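Local coordinates for protein pyrethroid hydrolase (Sphingobium faniae, PDB 5Y5R) that hydrolyses pyrethroid pesticides such as cypermethrin and permethrin at their ester bond, as a carboxylesterase of the alpha/beta hydrolase family, at residues 5-10 with 63-68; 71-76 with 246-251; 131-136 with 145-150; 198-203 with 209-214. All coordinates share one frame; numbering follows the deposited sequence.

From the N terminus, interaction 1 closes the first loop, bringing the end of helix 59-67 back onto one face of strand 3-9. The chain then enters strand 71-77, the neighbour of 3-9 in the parallel sheet, and interaction 2 joins it to the C-terminal helix 237-249 on the other face. The long loop closed by interaction 2 encloses both remaining contacts, which follow each other without crossing. Interaction 3 is a short closure within the region between strands 95-101 and 194-199, beside the bound pyrethroid; interaction 4 fastens helix 207-216 to the end of strand 194-199. Interactions 1, 2 and 4 thus join helices to the parallel sheet, interaction 4 also holding the loop of the probable charge-relay acid.

Interaction 1 of 4, residues 5-10 with 63-68; sequences DIILIH and DILARA
Strand residues 5-7 run opposite to residues 64-68, the late part of helix 59-67 and what follows it, with the CA of Asp-5 6.7 Å from that of Ala-68 and the CA of Ile-7 8.3 Å from that of Ile-64. Ile-7 carries the apolar part. Its CD1 meets Ile-64 CG2 at 3.6 Å and Leu-65 CD2 at 3.7 Å, so one methyl touches two successive helix residues. Because CG1 of Ile-7 stands anti to the carbonyl carbon (chi1 -57°) and the chain continues extended through chi2 (171°), CD1 is carried out to the helix. The Ile-7 and Ile-64 side chains lie alongside each other, pointing opposite ways, while Leu-65, whose CB does not aim at the strand, turns its CD2 inward to complete the contact. Farther along, the Asp-5 carboxylate lies against the methyl of Ala-68, OD1 being 3.6 Å from CB. Asp-5 OD2 is hydrogen-bonded to NE2 of His-34 on the adjacent strand 32-34, whereas OD1 is buried here with no polar partner in the model. Replacing Asp-5 by an alanine would probably leave His-34 NE2 without this partner and open a gap beside Ala-68. Val-61, about a turn before Ile-64 and Leu-65, also touches Ile-7, and Leu-65 reaches Ser-72 on strand 71-77. This is helix-on-sheet packing in an alpha/beta hydrolase, away from the catalytic residues. No hydrogen bond links the two segments: close apolar fit joins them, and the one acid at their interface is directed by the sheet's own histidine, its second oxygen probably paying a desolvation cost.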
# COMPACT_ATOMS: atom_id res chain seq x y z
N ASP A 5 -5.20 0.30 17.16
CA ASP A 5 -5.80 0.37 15.85
C ASP A 5 -4.79 -0.09 14.82
O ASP A 5 -3.59 0.20 14.94
CB ASP A 5 -6.22 1.78 15.55
CG ASP A 5 -7.32 2.27 16.47
OD1 ASP A 5 -7.05 2.44 17.69
OD2 ASP A 5 -8.45 2.49 15.96
N ILE A 6 -5.27 -0.79 13.80
CA ILE A 6 -4.49 -1.13 12.62
C ILE A 6 -5.24 -0.56 11.42
O ILE A 6 -6.44 -0.79 11.27
CB ILE A 6 -4.30 -2.66 12.46
CG1 ILE A 6 -3.48 -3.23 13.61
CG2 ILE A 6 -3.60 -3.01 11.16
CD1 ILE A 6 -3.33 -4.74 13.53
N ILE A 7 -4.52 0.17 10.57
CA ILE A 7 -5.12 0.83 9.41
C ILE A 7 -4.49 0.23 8.16
O ILE A 7 -3.26 0.27 8.01
CB ILE A 7 -4.93 2.36 9.47
CG1 ILE A 7 -5.52 2.94 10.76
CG2 ILE A 7 -5.50 3.04 8.18
CD1 ILE A 7 -5.18 4.39 11.02
N LEU A 8 -5.31 -0.43 7.33
CA LEU A 8 -4.87 -1.07 6.08
C LEU A 8 -5.24 -0.16 4.93
O LEU A 8 -6.43 0.14 4.72
CB LEU A 8 -5.54 -2.43 5.86
CG LEU A 8 -5.69 -3.35 7.08
CD1 LEU A 8 -6.43 -4.61 6.74
CD2 LEU A 8 -4.29 -3.61 7.67
N ILE A 9 -4.24 0.26 4.16
CA ILE A 9 -4.42 1.23 3.08
C ILE A 9 -4.18 0.56 1.73
O ILE A 9 -3.10 0.02 1.48
CB ILE A 9 -3.52 2.45 3.29
CG1 ILE A 9 -3.95 3.17 4.58
CG2 ILE A 9 -3.59 3.35 2.06
CD1 ILE A 9 -2.97 4.17 5.13
N HIS A 10 -5.18 0.64 0.85
CA HIS A 10 -5.16 0.04 -0.48
C HIS A 10 -4.18 0.78 -1.40
O HIS A 10 -3.74 1.90 -1.10
CB HIS A 10 -6.55 0.09 -1.11
CG HIS A 10 -7.05 1.49 -1.36
ND1 HIS A 10 -6.53 2.29 -2.36
CD2 HIS A 10 -8.01 2.23 -0.74
CE1 HIS A 10 -7.16 3.46 -2.35
NE2 HIS A 10 -8.05 3.45 -1.37
N ASP A 63 -7.83 11.36 9.66
CA ASP A 63 -9.06 11.38 10.44
C ASP A 63 -9.13 10.20 11.41
O ASP A 63 -9.48 10.38 12.58
CB ASP A 63 -10.28 11.34 9.53
CG ASP A 63 -10.37 12.53 8.56
OD1 ASP A 63 -9.76 13.60 8.83
OD2 ASP A 63 -11.08 12.39 7.55
N ILE A 64 -8.81 8.99 10.94
CA ILE A 64 -8.91 7.82 11.81
C ILE A 64 -7.89 7.92 12.93
O ILE A 64 -8.22 7.76 14.12
CB ILE A 64 -8.71 6.51 11.02
CG1 ILE A 64 -9.89 6.20 10.10
CG2 ILE A 64 -8.55 5.30 12.02
CD1 ILE A 64 -9.64 5.01 9.22
N LEU A 65 -6.65 8.25 12.57
CA LEU A 65 -5.58 8.40 13.56
C LEU A 65 -5.92 9.45 14.60
O LEU A 65 -5.46 9.38 15.74
CB LEU A 65 -4.26 8.76 12.86
CG LEU A 65 -3.53 7.78 11.95
CD1 LEU A 65 -2.41 8.45 11.10
CD2 LEU A 65 -2.96 6.69 12.79
N ALA A 66 -6.71 10.45 14.21
CA ALA A 66 -7.10 11.51 15.13
C ALA A 66 -7.89 10.97 16.31
O ALA A 66 -7.67 11.38 17.46
CB ALA A 66 -7.93 12.56 14.38
N ARG A 67 -8.81 10.04 16.06
CA ARG A 67 -9.71 9.56 17.10
C ARG A 67 -9.30 8.21 17.66
O ARG A 67 -10.06 7.61 18.42
CB ARG A 67 -11.14 9.49 16.56
CG ARG A 67 -11.21 9.12 15.10
CD ARG A 67 -12.66 8.83 14.65
NE ARG A 67 -12.97 7.41 14.58
CZ ARG A 67 -14.18 6.91 14.83
NH1 ARG A 67 -14.40 5.61 14.74
NH2 ARG A 67 -15.18 7.69 15.20
N ALA A 68 -8.11 7.73 17.32
CA ALA A 68 -7.64 6.48 17.91
C ALA A 68 -7.31 6.69 19.39
O ALA A 68 -6.75 7.72 19.78
CB ALA A 68 -6.42 5.96 17.17

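Interaction 2 of 4, residues 71-76 with 246-251; sequences QSILLG and DFADAP
Ile-73 lays its side chain over Ala-248 in the last turn of helix 237-249, with CG1 3.7 Å from the alanine CB and CD1 3.8 Å from the alanine CA. The fold of the isoleucine chain explains this double touch: instead of extending, CD1 turns back at chi2 (-73°), so that it rests on the helix backbone beside the methyl. The other branch serves a second neighbour. CG2 approaches the edge of the Phe-247 ring, near its plane, 4.2 Å from CD2, while CD1 comes equally close to CE2. Phe-247 can present this edge because its CG stands anti to the backbone N (chi1 -177°), which puts the CD2-CE2 side of the ring beside Ile-73. One face of the same ring is overlaid by Pro-251, whose CB sits 3.5 Å above the plane and off toward the rim. The hydrogen bond from Ala-250 N to Phe-247 O (3.2 Å) lies at the end of the helix, just before that proline. The CA atoms of Ile-73 and Ala-248 are 6.4 Å apart, a close approach that the small alanine permits. Ile-99 on strand 95-101 touches both Ile-73 and Phe-247, and Ile-6 on strand 3-9 also meets Ile-73, so the C-terminal helix packs on the middle of the parallel sheet, the layered arrangement of an alpha/beta hydrolase. Elsewhere on the helix, Asp-246 and Asp-249 form salt bridges with Arg-29. The contact itself is wholly apolar and buried: with no hydrogen bond across it, helix and strand are held by burial and by the shapes of three side chains.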
# COMPACT_ATOMS: atom_id res chain seq x y z
N GLN A 71 -1.91 4.00 19.94
CA GLN A 71 -1.06 4.03 18.76
C GLN A 71 -1.64 3.16 17.65
O GLN A 71 -2.40 2.24 17.91
CB GLN A 71 0.34 3.52 19.09
CG GLN A 71 0.97 4.30 20.19
CD GLN A 71 1.55 5.58 19.69
OE1 GLN A 71 2.66 5.61 19.15
NE2 GLN A 71 0.78 6.65 19.83
N SER A 72 -1.23 3.44 16.41
CA SER A 72 -1.72 2.73 15.23
C SER A 72 -0.62 2.07 14.41
O SER A 72 0.48 2.61 14.26
CB SER A 72 -2.47 3.67 14.30
OG SER A 72 -3.65 4.17 14.91
N ILE A 73 -0.98 0.98 13.76
CA ILE A 73 -0.14 0.36 12.74
C ILE A 73 -0.70 0.79 11.39
O ILE A 73 -1.91 0.68 11.13
CB ILE A 73 -0.13 -1.17 12.88
CG1 ILE A 73 0.30 -1.60 14.28
CG2 ILE A 73 0.81 -1.77 11.85
CD1 ILE A 73 1.80 -1.42 14.61
N LEU A 74 0.18 1.27 10.52
CA LEU A 74 -0.19 1.66 9.16
C LEU A 74 0.37 0.63 8.21
O LEU A 74 1.58 0.33 8.26
CB LEU A 74 0.36 3.05 8.81
CG LEU A 74 -0.11 4.23 9.64
CD1 LEU A 74 0.27 5.53 8.91
CD2 LEU A 74 -1.61 4.09 9.89
N LEU A 75 -0.50 0.09 7.36
CA LEU A 75 -0.10 -0.84 6.32
C LEU A 75 -0.46 -0.24 4.96
O LEU A 75 -1.59 0.25 4.76
CB LEU A 75 -0.77 -2.21 6.47
CG LEU A 75 -0.36 -3.30 5.47
CD1 LEU A 75 -0.45 -4.68 6.15
CD2 LEU A 75 -1.23 -3.32 4.18
N GLY A 76 0.49 -0.27 4.07
CA GLY A 76 0.27 0.13 2.69
C GLY A 76 0.49 -1.05 1.77
O GLY A 76 1.42 -1.82 1.97
N ASP A 246 1.47 -10.11 14.82
CA ASP A 246 2.73 -10.28 15.56
C ASP A 246 3.55 -9.00 15.56
O ASP A 246 4.23 -8.70 16.55
CB ASP A 246 3.54 -11.43 14.98
CG ASP A 246 2.81 -12.74 15.09
OD1 ASP A 246 1.84 -12.77 15.88
OD2 ASP A 246 3.16 -13.72 14.40
N PHE A 247 3.55 -8.25 14.45
CA PHE A 247 4.20 -6.95 14.41
C PHE A 247 3.49 -5.96 15.32
O PHE A 247 4.14 -5.24 16.10
CB PHE A 247 4.27 -6.43 12.97
CG PHE A 247 4.99 -5.10 12.81
CD1 PHE A 247 6.36 -5.01 13.03
CD2 PHE A 247 4.31 -3.96 12.39
CE1 PHE A 247 7.03 -3.80 12.88
CE2 PHE A 247 4.97 -2.75 12.23
CZ PHE A 247 6.34 -2.67 12.48
N ALA A 248 2.17 -5.89 15.24
CA ALA A 248 1.45 -4.92 16.05
C ALA A 248 1.66 -5.17 17.53
O ALA A 248 1.74 -4.22 18.32
CB ALA A 248 -0.04 -4.96 15.72
N ASP A 249 1.80 -6.45 17.91
CA ASP A 249 1.96 -6.83 19.32
C ASP A 249 3.23 -6.25 19.94
O ASP A 249 3.28 -6.02 21.15
CB ASP A 249 2.00 -8.36 19.48
CG ASP A 249 0.64 -9.03 19.27
OD1 ASP A 249 -0.42 -8.36 19.09
OD2 ASP A 249 0.66 -10.29 19.26
N ALA A 250 4.28 -6.09 19.13
CA ALA A 250 5.54 -5.53 19.61
C ALA A 250 6.37 -5.11 18.41
O ALA A 250 7.29 -5.83 18.02
CB ALA A 250 6.33 -6.55 20.42
N PRO A 251 6.11 -3.95 17.81
CA PRO A 251 6.82 -3.63 16.56
C PRO A 251 8.29 -3.35 16.80
O PRO A 251 9.13 -3.65 15.95
CB PRO A 251 6.07 -2.39 16.03
CG PRO A 251 5.46 -1.78 17.24
CD PRO A 251 5.11 -2.93 18.17

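Interaction 3 of 4, residues 131-136 with 145-150; sequences LIQPVD and FSRLER. With 8NL ((2-methyl-3-phenyl-phenyl)methyl (1~{S})-3-[(~{E})-2-chloranyl-3,3,3-tris(fluoranyl)prop-1-enyl]-2,2-dimethyl-cyclopropane-1-carboxylate), chain G.
Leu-131 sets its CD2 methyl over one face of the Arg-147 guanidinium, 3.5 Å above the plane and displaced toward the rim, with NH1 the nearest atom at 3.5 Å and CZ at 3.6 Å. The arginine reaches this place by an extended start and then a bend at chi3 (-79°), which swings the flat group across the leucine. Its charge is met elsewhere: Asp-144 forms a salt bridge with NH2 and Asp-130 with NH1, a pairing likely to fix the rotation of the group and keep its face turned to Leu-131. Near the plane of the same guanidinium, at its edge, lies Gln-133, whose NE2 is 4.3 Å from NH2, two N-H groups side by side with no bond between them. Arg-150 comes to the leucine from another side, crossing it at about a right angle. Its chain leaves CB with CG anti to the backbone N (chi1 -162°) and bends at chi2 (68°), so the CG methylene packs 3.8 Å from Leu-131 CD2 while NH1 runs on to a salt bridge with Glu-153. Ile-132 starts away from the arginines and faces the bound pyrethroid: its CG1 lies 3.8 Å from F2 of the trifluoromethyl group, and its CG2 4.0 Å from F. The ligand's hydrogen bonds come from elsewhere, among them Ser-78 and His-230. Leu-131 ends helix 126-131 and packs on Leu-151, Val-154 and Phe-155 of helix 148-155, which Arg-147 precedes as N-cap residue; strand 132-135 continues as an edge of the small antiparallel sheet, paired with strand 140-143.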
# COMPACT_ATOMS: atom_id res chain seq x y z
N LEU A 131 -0.14 -2.28 -18.85
CA LEU A 131 -1.57 -2.55 -18.69
C LEU A 131 -2.36 -1.41 -18.10
O LEU A 131 -3.59 -1.45 -18.14
CB LEU A 131 -1.77 -3.79 -17.81
CG LEU A 131 -1.33 -5.11 -18.43
CD1 LEU A 131 -1.16 -6.18 -17.38
CD2 LEU A 131 -2.32 -5.57 -19.50
N ILE A 132 -1.68 -0.45 -17.49
CA ILE A 132 -2.27 0.73 -16.89
C ILE A 132 -1.79 1.92 -17.69
O ILE A 132 -0.58 2.16 -17.79
CB ILE A 132 -1.86 0.87 -15.42
CG1 ILE A 132 -2.22 -0.40 -14.63
CG2 ILE A 132 -2.46 2.13 -14.83
CD1 ILE A 132 -3.70 -0.66 -14.44
N GLN A 133 -2.72 2.67 -18.26
CA GLN A 133 -2.40 3.71 -19.22
C GLN A 133 -2.82 5.10 -18.76
O GLN A 133 -3.67 5.23 -17.87
CB GLN A 133 -3.02 3.38 -20.58
CG GLN A 133 -2.64 1.99 -21.06
CD GLN A 133 -3.43 1.57 -22.29
OE1 GLN A 133 -4.61 1.90 -22.42
NE2 GLN A 133 -2.78 0.82 -23.18
N PRO A 134 -2.17 6.14 -19.26
CA PRO A 134 -2.54 7.51 -18.85
C PRO A 134 -3.86 7.97 -19.48
O PRO A 134 -4.22 7.54 -20.57
CB PRO A 134 -1.38 8.36 -19.38
CG PRO A 134 -0.23 7.34 -19.66
CD PRO A 134 -0.96 6.12 -20.10
N VAL A 135 -4.57 8.85 -18.75
CA VAL A 135 -5.76 9.57 -19.22
C VAL A 135 -5.67 11.01 -18.69
O VAL A 135 -4.88 11.31 -17.80
CB VAL A 135 -7.11 8.93 -18.81
CG1 VAL A 135 -7.23 7.50 -19.36
CG2 VAL A 135 -7.31 8.97 -17.32
N ASP A 136 -6.43 11.94 -19.31
CA ASP A 136 -6.44 13.34 -18.84
C ASP A 136 -5.03 13.89 -18.64
O ASP A 136 -4.68 14.41 -17.58
CB ASP A 136 -7.23 13.55 -17.55
CG ASP A 136 -8.70 13.32 -17.71
OD1 ASP A 136 -9.21 13.41 -18.85
OD2 ASP A 136 -9.37 13.15 -16.66
N PHE A 145 -8.73 -2.10 -20.65
CA PHE A 145 -9.77 -3.14 -20.65
C PHE A 145 -9.84 -3.92 -21.94
O PHE A 145 -10.60 -4.90 -22.00
CB PHE A 145 -11.12 -2.53 -20.29
CG PHE A 145 -11.17 -2.04 -18.89
CD1 PHE A 145 -11.02 -2.94 -17.84
CD2 PHE A 145 -11.21 -0.70 -18.61
CE1 PHE A 145 -11.02 -2.49 -16.51
CE2 PHE A 145 -11.19 -0.24 -17.29
CZ PHE A 145 -11.09 -1.14 -16.24
N SER A 146 -8.98 -3.64 -22.92
CA SER A 146 -8.93 -4.54 -24.05
C SER A 146 -8.28 -5.88 -23.71
O SER A 146 -8.44 -6.83 -24.48
CB SER A 146 -8.18 -3.86 -25.21
OG SER A 146 -6.77 -3.73 -24.94
N ARG A 147 -7.62 -6.01 -22.55
CA ARG A 147 -6.89 -7.23 -22.21
C ARG A 147 -7.31 -7.75 -20.82
O ARG A 147 -6.52 -7.83 -19.88
CB ARG A 147 -5.39 -6.99 -22.31
CG ARG A 147 -4.92 -6.83 -23.78
CD ARG A 147 -3.43 -6.54 -23.81
NE ARG A 147 -3.22 -5.14 -23.49
CZ ARG A 147 -2.08 -4.65 -23.01
NH1 ARG A 147 -1.07 -5.49 -22.78
NH2 ARG A 147 -1.96 -3.35 -22.72
N LEU A 148 -8.57 -8.19 -20.71
CA LEU A 148 -9.14 -8.53 -19.40
C LEU A 148 -8.41 -9.70 -18.75
O LEU A 148 -8.03 -9.63 -17.57
CB LEU A 148 -10.62 -8.87 -19.57
CG LEU A 148 -11.31 -7.62 -20.12
CD1 LEU A 148 -12.82 -7.81 -20.41
CD2 LEU A 148 -11.05 -6.44 -19.20
N GLU A 149 -8.21 -10.79 -19.49
CA GLU A 149 -7.56 -11.97 -18.90
C GLU A 149 -6.13 -11.64 -18.49
O GLU A 149 -5.64 -12.13 -17.47
CB GLU A 149 -7.58 -13.14 -19.88
CG GLU A 149 -6.79 -14.41 -19.45
CD GLU A 149 -7.26 -15.02 -18.11
OE1 GLU A 149 -8.31 -14.61 -17.60
OE2 GLU A 149 -6.57 -15.92 -17.58
N ARG A 150 -5.43 -10.84 -19.30
CA ARG A 150 -4.11 -10.37 -18.90
C ARG A 150 -4.18 -9.58 -17.60
O ARG A 150 -3.31 -9.72 -16.73
CB ARG A 150 -3.51 -9.50 -20.01
CG ARG A 150 -2.05 -9.31 -19.91
CD ARG A 150 -1.32 -10.60 -20.17
NE ARG A 150 0.09 -10.47 -19.83
CZ ARG A 150 0.74 -11.35 -19.09
NH1 ARG A 150 0.11 -12.42 -18.67
NH2 ARG A 150 2.02 -11.16 -18.79
C 8NL G . -4.15 -1.84 -10.08
C8 8NL G . -7.71 -3.56 -10.99
C9 8NL G . -8.55 -3.38 -12.08
C10 8NL G . -8.03 -3.41 -13.37
C11 8NL G . -6.66 -3.63 -13.50
C12 8NL G . -5.84 -3.81 -12.39
C13 8NL G . -2.75 -2.50 -7.46
O 8NL G . -1.55 -2.21 -8.20
CL 8NL G . 3.37 0.99 -12.28
C21 8NL G . 2.16 0.66 -11.04
C22 8NL G . 0.71 0.93 -11.39
F2 8NL G . 0.11 -0.24 -11.58
F1 8NL G . 0.07 1.62 -10.47
F 8NL G . 0.70 1.63 -12.50
C20 8NL G . 2.53 0.14 -9.87
C16 8NL G . 1.52 -0.13 -8.77
C17 8NL G . 2.24 -1.02 -7.76
C18 8NL G . 2.42 0.17 -6.83
C19 8NL G . 3.54 -1.63 -8.28
C15 8NL G . 0.93 -1.51 -8.46
C14 8NL G . -0.42 -1.34 -7.76
O1 8NL G . -0.58 -0.46 -6.91
C2 8NL G . -3.84 -3.36 -8.12
C3 8NL G . -4.22 -4.50 -7.43
C4 8NL G . -5.20 -5.37 -7.91
C5 8NL G . -5.86 -5.08 -9.10
C6 8NL G . -5.53 -3.95 -9.84
C1 8NL G . -4.52 -3.08 -9.34
C7 8NL G . -6.34 -3.77 -11.10

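Interaction 4 of 4, residues 198-203 with 209-214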
# COMPACT_ATOMS: atom_id res chain seq x y z
N GLU A 198 7.42 -9.10 1.77
CA GLU A 198 7.63 -9.37 0.37
C GLU A 198 6.62 -10.40 -0.09
O GLU A 198 6.29 -11.34 0.64
CB GLU A 198 9.03 -9.95 0.08
CG GLU A 198 10.22 -9.32 0.72
CD GLU A 198 11.51 -10.15 0.48
OE1 GLU A 198 11.47 -11.40 0.58
OE2 GLU A 198 12.55 -9.56 0.18
N ALA A 199 6.17 -10.24 -1.32
CA ALA A 199 5.39 -11.24 -2.06
C ALA A 199 6.35 -11.86 -3.08
O ALA A 199 6.72 -11.19 -4.05
CB ALA A 199 4.18 -10.60 -2.72
N LEU A 200 6.82 -13.09 -2.80
CA LEU A 200 7.92 -13.67 -3.57
C LEU A 200 7.62 -13.82 -5.06
O LEU A 200 8.54 -13.71 -5.89
CB LEU A 200 8.31 -15.02 -2.98
CG LEU A 200 8.87 -14.86 -1.57
CD1 LEU A 200 9.06 -16.22 -0.87
CD2 LEU A 200 10.19 -14.11 -1.64
N ASP A 201 6.37 -14.10 -5.44
CA ASP A 201 6.06 -14.37 -6.84
C ASP A 201 5.34 -13.21 -7.52
O ASP A 201 4.62 -13.42 -8.49
CB ASP A 201 5.25 -15.66 -7.00
CG ASP A 201 5.97 -16.88 -6.41
OD1 ASP A 201 7.17 -16.76 -6.09
OD2 ASP A 201 5.35 -17.97 -6.29
N ASP A 202 5.49 -12.01 -6.99
CA ASP A 202 4.86 -10.84 -7.59
C ASP A 202 5.51 -10.53 -8.96
O ASP A 202 6.74 -10.50 -9.09
CB ASP A 202 4.96 -9.67 -6.62
CG ASP A 202 4.01 -8.51 -6.98
OD1 ASP A 202 3.63 -8.37 -8.18
OD2 ASP A 202 3.60 -7.77 -6.06
N VAL A 203 4.67 -10.34 -9.99
CA VAL A 203 5.15 -9.93 -11.30
C VAL A 203 4.79 -8.49 -11.65
O VAL A 203 5.34 -7.94 -12.63
CB VAL A 203 4.66 -10.87 -12.42
CG1 VAL A 203 5.20 -12.29 -12.22
CG2 VAL A 203 3.14 -10.81 -12.58
N VAL A 209 12.90 -5.80 -7.42
CA VAL A 209 12.61 -4.40 -7.13
C VAL A 209 12.25 -4.21 -5.67
O VAL A 209 12.64 -3.22 -5.04
CB VAL A 209 11.49 -3.90 -8.04
CG1 VAL A 209 11.10 -2.51 -7.64
CG2 VAL A 209 12.00 -3.91 -9.45
N GLN A 210 11.44 -5.11 -5.14
CA GLN A 210 11.11 -5.10 -3.73
C GLN A 210 12.37 -5.07 -2.90
O GLN A 210 12.53 -4.22 -2.01
CB GLN A 210 10.27 -6.32 -3.39
CG GLN A 210 8.86 -6.25 -3.92
CD GLN A 210 8.12 -7.52 -3.70
OE1 GLN A 210 7.78 -7.88 -2.54
NE2 GLN A 210 7.88 -8.25 -4.78
N ARG A 211 13.30 -5.99 -3.18
CA ARG A 211 14.51 -6.06 -2.36
C ARG A 211 15.44 -4.87 -2.60
O ARG A 211 16.20 -4.50 -1.69
CB ARG A 211 15.27 -7.38 -2.61
CG ARG A 211 14.51 -8.62 -2.13
CD ARG A 211 15.04 -9.98 -2.61
NE ARG A 211 14.29 -11.05 -1.93
CZ ARG A 211 14.33 -12.36 -2.21
NH1 ARG A 211 13.55 -13.18 -1.52
NH2 ARG A 211 15.10 -12.86 -3.16
N GLN A 212 15.39 -4.28 -3.79
CA GLN A 212 16.19 -3.10 -4.09
C GLN A 212 15.70 -1.91 -3.29
O GLN A 212 16.50 -1.11 -2.77
CB GLN A 212 16.15 -2.83 -5.60
CG GLN A 212 17.11 -1.77 -6.09
CD GLN A 212 18.54 -2.25 -6.02
OE1 GLN A 212 18.83 -3.41 -6.34
NE2 GLN A 212 19.44 -1.37 -5.61
N MSE A 213 14.39 -1.80 -3.12
CA MSE A 213 13.85 -0.74 -2.30
C MSE A 213 14.24 -0.88 -0.83
O MSE A 213 14.64 0.10 -0.20
CB MSE A 213 12.32 -0.70 -2.47
CG MSE A 213 11.98 -0.12 -3.83
SE MSE A 213 10.07 0.10 -4.15
CE MSE A 213 9.51 -1.73 -4.11
N GLN A 214 14.13 -2.08 -0.28
CA GLN A 214 14.64 -2.30 1.07
C GLN A 214 16.11 -1.90 1.16
O GLN A 214 16.51 -1.18 2.08
CB GLN A 214 14.47 -3.76 1.50
CG GLN A 214 13.05 -4.19 1.55
CD GLN A 214 12.90 -5.68 1.64
OE1 GLN A 214 13.26 -6.30 2.65
NE2 GLN A 214 12.39 -6.26 0.59
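Arg-211 and Glu-198 form a salt bridge in which NE donates to OE2 at 3.1 Å, with an angle of 162° at the hydrogen. The oxygen lies in the guanidinium plane and is met on its syn side, but the carboxylate and guanidinium planes are turned 36° apart, and the second bond, NH1 to OE1, is weak at 3.5 Å. OE2 also takes a weak bond from Gln-214 NE2 (3.3 Å), while OE1 is held by Ser-225. Next to this, Gln-210 grips both backbone polar groups of Ala-199: its OE1 accepts from the amide N on a lone pair (3.1 Å) and its NE2 donates to the carbonyl O (3.2 Å). The chain, extended beyond CG (chi2 174°), brings the amide to the strand end; NE2 also bonds Leu-205 O. Asp-202 N reaches the carbonyl of Ala-199 from the opposite face, closing a type I turn. A leucine in place of Gln-210 would probably leave the Ala-199 amide without its acceptor and the turn less firmly held. Outward, Leu-200 CD2 lies 3.5 Å from Arg-211 NH1, and Asp-202 CB 3.7 Å from Gln-210 NE2. Asp-202, the probable charge-relay acid, is hydrogen-bonded to His-230. Helix 207-216, the crossover between parallel strands 194-199 and 222-226, is thereby fastened to the loop bearing that acid.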